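Side-chain contact in membrane-anchored mycosin mycp1 (Mycobacterium thermoresistibile, PDB 4HVL), which is a subtilisin-like serine protease of the ESX-1 (type VII) secretion system, probably anchored in the mycobacterial cell membrane: residues G320-I325 with N339-T344. Sequence-based numbering, arbitrary orientation.
Sequences GLAALI and NRITAT
Ile341 and Ile325 meet through matching conformations: in each, CG1 stands anti to the carbonyl carbon (chi1 -67° and -73°), and a nearly extended second torsion carries CD1 out into the gap between the helices. The arms cross at a slant, with Ile325 CD1 against Ile341 CG1 at 3.4 Å, closer than carbons usually pack. Leu321, one turn earlier, sets its CD2 4.2 Å from Ile341 CG1 as the two side chains slide past each other in opposite senses. Ala322 adds a methyl from the same helix, its CB 4.2 Å from Ile341 CD1. One isoleucine is thus received by three residues of 320-325, an entirely apolar meeting of buried side chains; the local axes of 320-325 and 339-343 approach to 10.8 Å, their N-to-C directions 116° apart. Where the second helix ends, Thr344 OG1 bonds Arg340 O at 2.8 Å, sharing that acceptor with Thr344 N, and Thr344 CG2 sits over the Arg340 guanidinium face. That guanidinium also reaches the carbonyls of Ala366 and Trp369, tying in helix 363-368 and the residue after it. Ile341 further touches Leu256 of the parallel sheet. Such helix-helix packing joins consecutive helices 311-328 and 334-343 of the subtilisin fold, the first carrying predicted charge-relay Ser312 in its opening turn, well away from this contact.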
ATOM      1  N   GLY A 320      -2.824   1.522   9.037  1.00 14.68           N
ATOM      2  CA  GLY A 320      -3.698   1.620  10.195  1.00 15.10           C
ATOM      3  C   GLY A 320      -2.982   1.546  11.526  1.00 15.31           C
ATOM      4  O   GLY A 320      -3.235   2.367  12.411  1.00 15.47           O
ATOM      5  N   LEU A 321      -2.106   0.550  11.677  1.00 15.36           N
ATOM      6  CA  LEU A 321      -1.305   0.395  12.883  1.00 15.91           C
ATOM      7  C   LEU A 321      -0.410   1.594  13.125  1.00 16.03           C
ATOM      8  O   LEU A 321      -0.298   2.051  14.246  1.00 16.04           O
ATOM      9  CB  LEU A 321      -0.434  -0.854  12.815  1.00 16.47           C
ATOM     10  CG  LEU A 321       0.425  -1.053  14.068  1.00 17.17           C
ATOM     11  CD1 LEU A 321      -0.398  -0.909  15.346  1.00 17.67           C
ATOM     12  CD2 LEU A 321       1.027  -2.449  13.980  1.00 17.82           C
ATOM     13  N   ALA A 322       0.198   2.122  12.068  1.00 15.75           N
ATOM     14  CA  ALA A 322       1.036   3.296  12.208  1.00 16.36           C
ATOM     15  C   ALA A 322       0.221   4.441  12.783  1.00 16.81           C
ATOM     16  O   ALA A 322       0.676   5.151  13.690  1.00 17.17           O
ATOM     17  CB  ALA A 322       1.657   3.678  10.869  1.00 16.48           C
ATOM     18  N   ALA A 323      -1.000   4.593  12.276  1.00 16.61           N
ATOM     19  CA  ALA A 323      -1.925   5.610  12.761  1.00 17.14           C
ATOM     20  C   ALA A 323      -2.262   5.431  14.248  1.00 17.53           C
ATOM     21  O   ALA A 323      -2.337   6.392  15.011  1.00 18.23           O
ATOM     22  CB  ALA A 323      -3.198   5.589  11.926  1.00 16.71           C
ATOM     23  N   LEU A 324      -2.510   4.199  14.654  1.00 17.66           N
ATOM     24  CA  LEU A 324      -2.768   3.909  16.056  1.00 18.14           C
ATOM     25  C   LEU A 324      -1.550   4.305  16.921  1.00 18.38           C
ATOM     26  O   LEU A 324      -1.701   4.919  17.982  1.00 18.48           O
ATOM     27  CB  LEU A 324      -3.056   2.409  16.233  1.00 18.38           C
ATOM     28  CG  LEU A 324      -4.307   1.821  15.581  1.00 18.32           C
ATOM     29  CD1 LEU A 324      -4.523   0.390  16.047  1.00 18.60           C
ATOM     30  CD2 LEU A 324      -5.516   2.667  15.924  1.00 19.20           C
ATOM     31  N   ILE A 325      -0.354   3.935  16.450  1.00 18.11           N
ATOM     32  CA  ILE A 325       0.900   4.220  17.136  1.00 18.59           C
ATOM     33  C   ILE A 325       1.125   5.723  17.297  1.00 19.01           C
ATOM     34  O   ILE A 325       1.428   6.192  18.413  1.00 19.99           O
ATOM     35  CB  ILE A 325       2.100   3.532  16.441  1.00 18.48           C
ATOM     36  CG1 ILE A 325       2.062   2.013  16.700  1.00 18.60           C
ATOM     37  CG2 ILE A 325       3.416   4.079  16.962  1.00 19.23           C
ATOM     38  CD1 ILE A 325       2.888   1.167  15.742  1.00 18.24           C
ATOM     39  N   ASN A 339      10.161   1.322  13.310  1.00 21.87           N
ATOM     40  CA  ASN A 339      11.032   0.402  14.041  1.00 23.09           C
ATOM     41  C   ASN A 339      10.247  -0.326  15.132  1.00 22.73           C
ATOM     42  O   ASN A 339      10.498  -1.498  15.410  1.00 23.03           O
ATOM     43  CB  ASN A 339      12.255   1.127  14.622  1.00 24.84           C
ATOM     44  CG  ASN A 339      13.302   1.475  13.563  1.00 25.91           C
ATOM     45  OD1 ASN A 339      13.355   0.891  12.475  1.00 26.72           O
ATOM     46  ND2 ASN A 339      14.135   2.431  13.884  1.00 26.89           N
ATOM     47  N   ARG A 340       9.258   0.364  15.697  1.00 22.37           N
ATOM     48  CA  ARG A 340       8.381  -0.216  16.688  1.00 22.55           C
ATOM     49  C   ARG A 340       7.514  -1.317  16.056  1.00 21.77           C
ATOM     50  O   ARG A 340       7.324  -2.391  16.649  1.00 21.21           O
ATOM     51  CB  ARG A 340       7.508   0.874  17.304  1.00 23.36           C
ATOM     52  CG  ARG A 340       6.575   0.400  18.407  1.00 25.25           C
ATOM     53  CD  ARG A 340       7.388  -0.228  19.543  1.00 27.46           C
ATOM     54  NE  ARG A 340       6.529  -0.692  20.615  1.00 30.09           N
ATOM     55  CZ  ARG A 340       6.956  -1.298  21.721  1.00 32.86           C
ATOM     56  NH1 ARG A 340       8.254  -1.511  21.909  1.00 34.80           N
ATOM     57  NH2 ARG A 340       6.078  -1.693  22.644  1.00 33.67           N
ATOM     58  N   ILE A 341       6.987  -1.039  14.858  1.00 21.06           N
ATOM     59  CA  ILE A 341       6.187  -2.024  14.139  1.00 20.42           C
ATOM     60  C   ILE A 341       7.013  -3.281  13.871  1.00 20.35           C
ATOM     61  O   ILE A 341       6.538  -4.387  14.157  1.00 20.61           O
ATOM     62  CB  ILE A 341       5.595  -1.462  12.840  1.00 20.15           C
ATOM     63  CG1 ILE A 341       4.556  -0.379  13.162  1.00 20.60           C
ATOM     64  CG2 ILE A 341       4.973  -2.572  11.994  1.00 20.20           C
ATOM     65  CD1 ILE A 341       4.173   0.487  11.983  1.00 21.08           C
ATOM     66  N   THR A 342       8.244  -3.122  13.361  1.00 20.58           N
ATOM     67  CA  THR A 342       9.082  -4.276  13.001  1.00 20.28           C
ATOM     68  C   THR A 342       9.626  -5.018  14.218  1.00 21.12           C
ATOM     69  O   THR A 342       9.645  -6.248  14.237  1.00 22.45           O
ATOM     70  CB  THR A 342      10.247  -3.903  12.065  1.00 20.11           C
ATOM     71  OG1 THR A 342      11.102  -2.940  12.692  1.00 20.37           O
ATOM     72  CG2 THR A 342       9.708  -3.333  10.756  1.00 20.21           C
ATOM     73  N   ALA A 343      10.034  -4.280  15.246  1.00 21.58           N
ATOM     74  CA  ALA A 343      10.619  -4.872  16.424  1.00 21.79           C
ATOM     75  C   ALA A 343       9.621  -5.718  17.214  1.00 21.99           C
ATOM     76  O   ALA A 343      10.021  -6.606  17.924  1.00 22.57           O
ATOM     77  CB  ALA A 343      11.213  -3.790  17.320  1.00 22.73           C
ATOM     78  N   THR A 344       8.327  -5.449  17.092  1.00 21.85           N
ATOM     79  CA  THR A 344       7.319  -6.246  17.794  1.00 22.40           C
ATOM     80  C   THR A 344       6.583  -7.238  16.899  1.00 21.77           C
ATOM     81  O   THR A 344       5.589  -7.822  17.325  1.00 21.68           O
ATOM     82  CB  THR A 344       6.256  -5.337  18.432  1.00 23.09           C
ATOM     83  OG1 THR A 344       5.652  -4.552  17.402  1.00 23.34           O
ATOM     84  CG2 THR A 344       6.879  -4.432  19.495  1.00 23.38           C
TER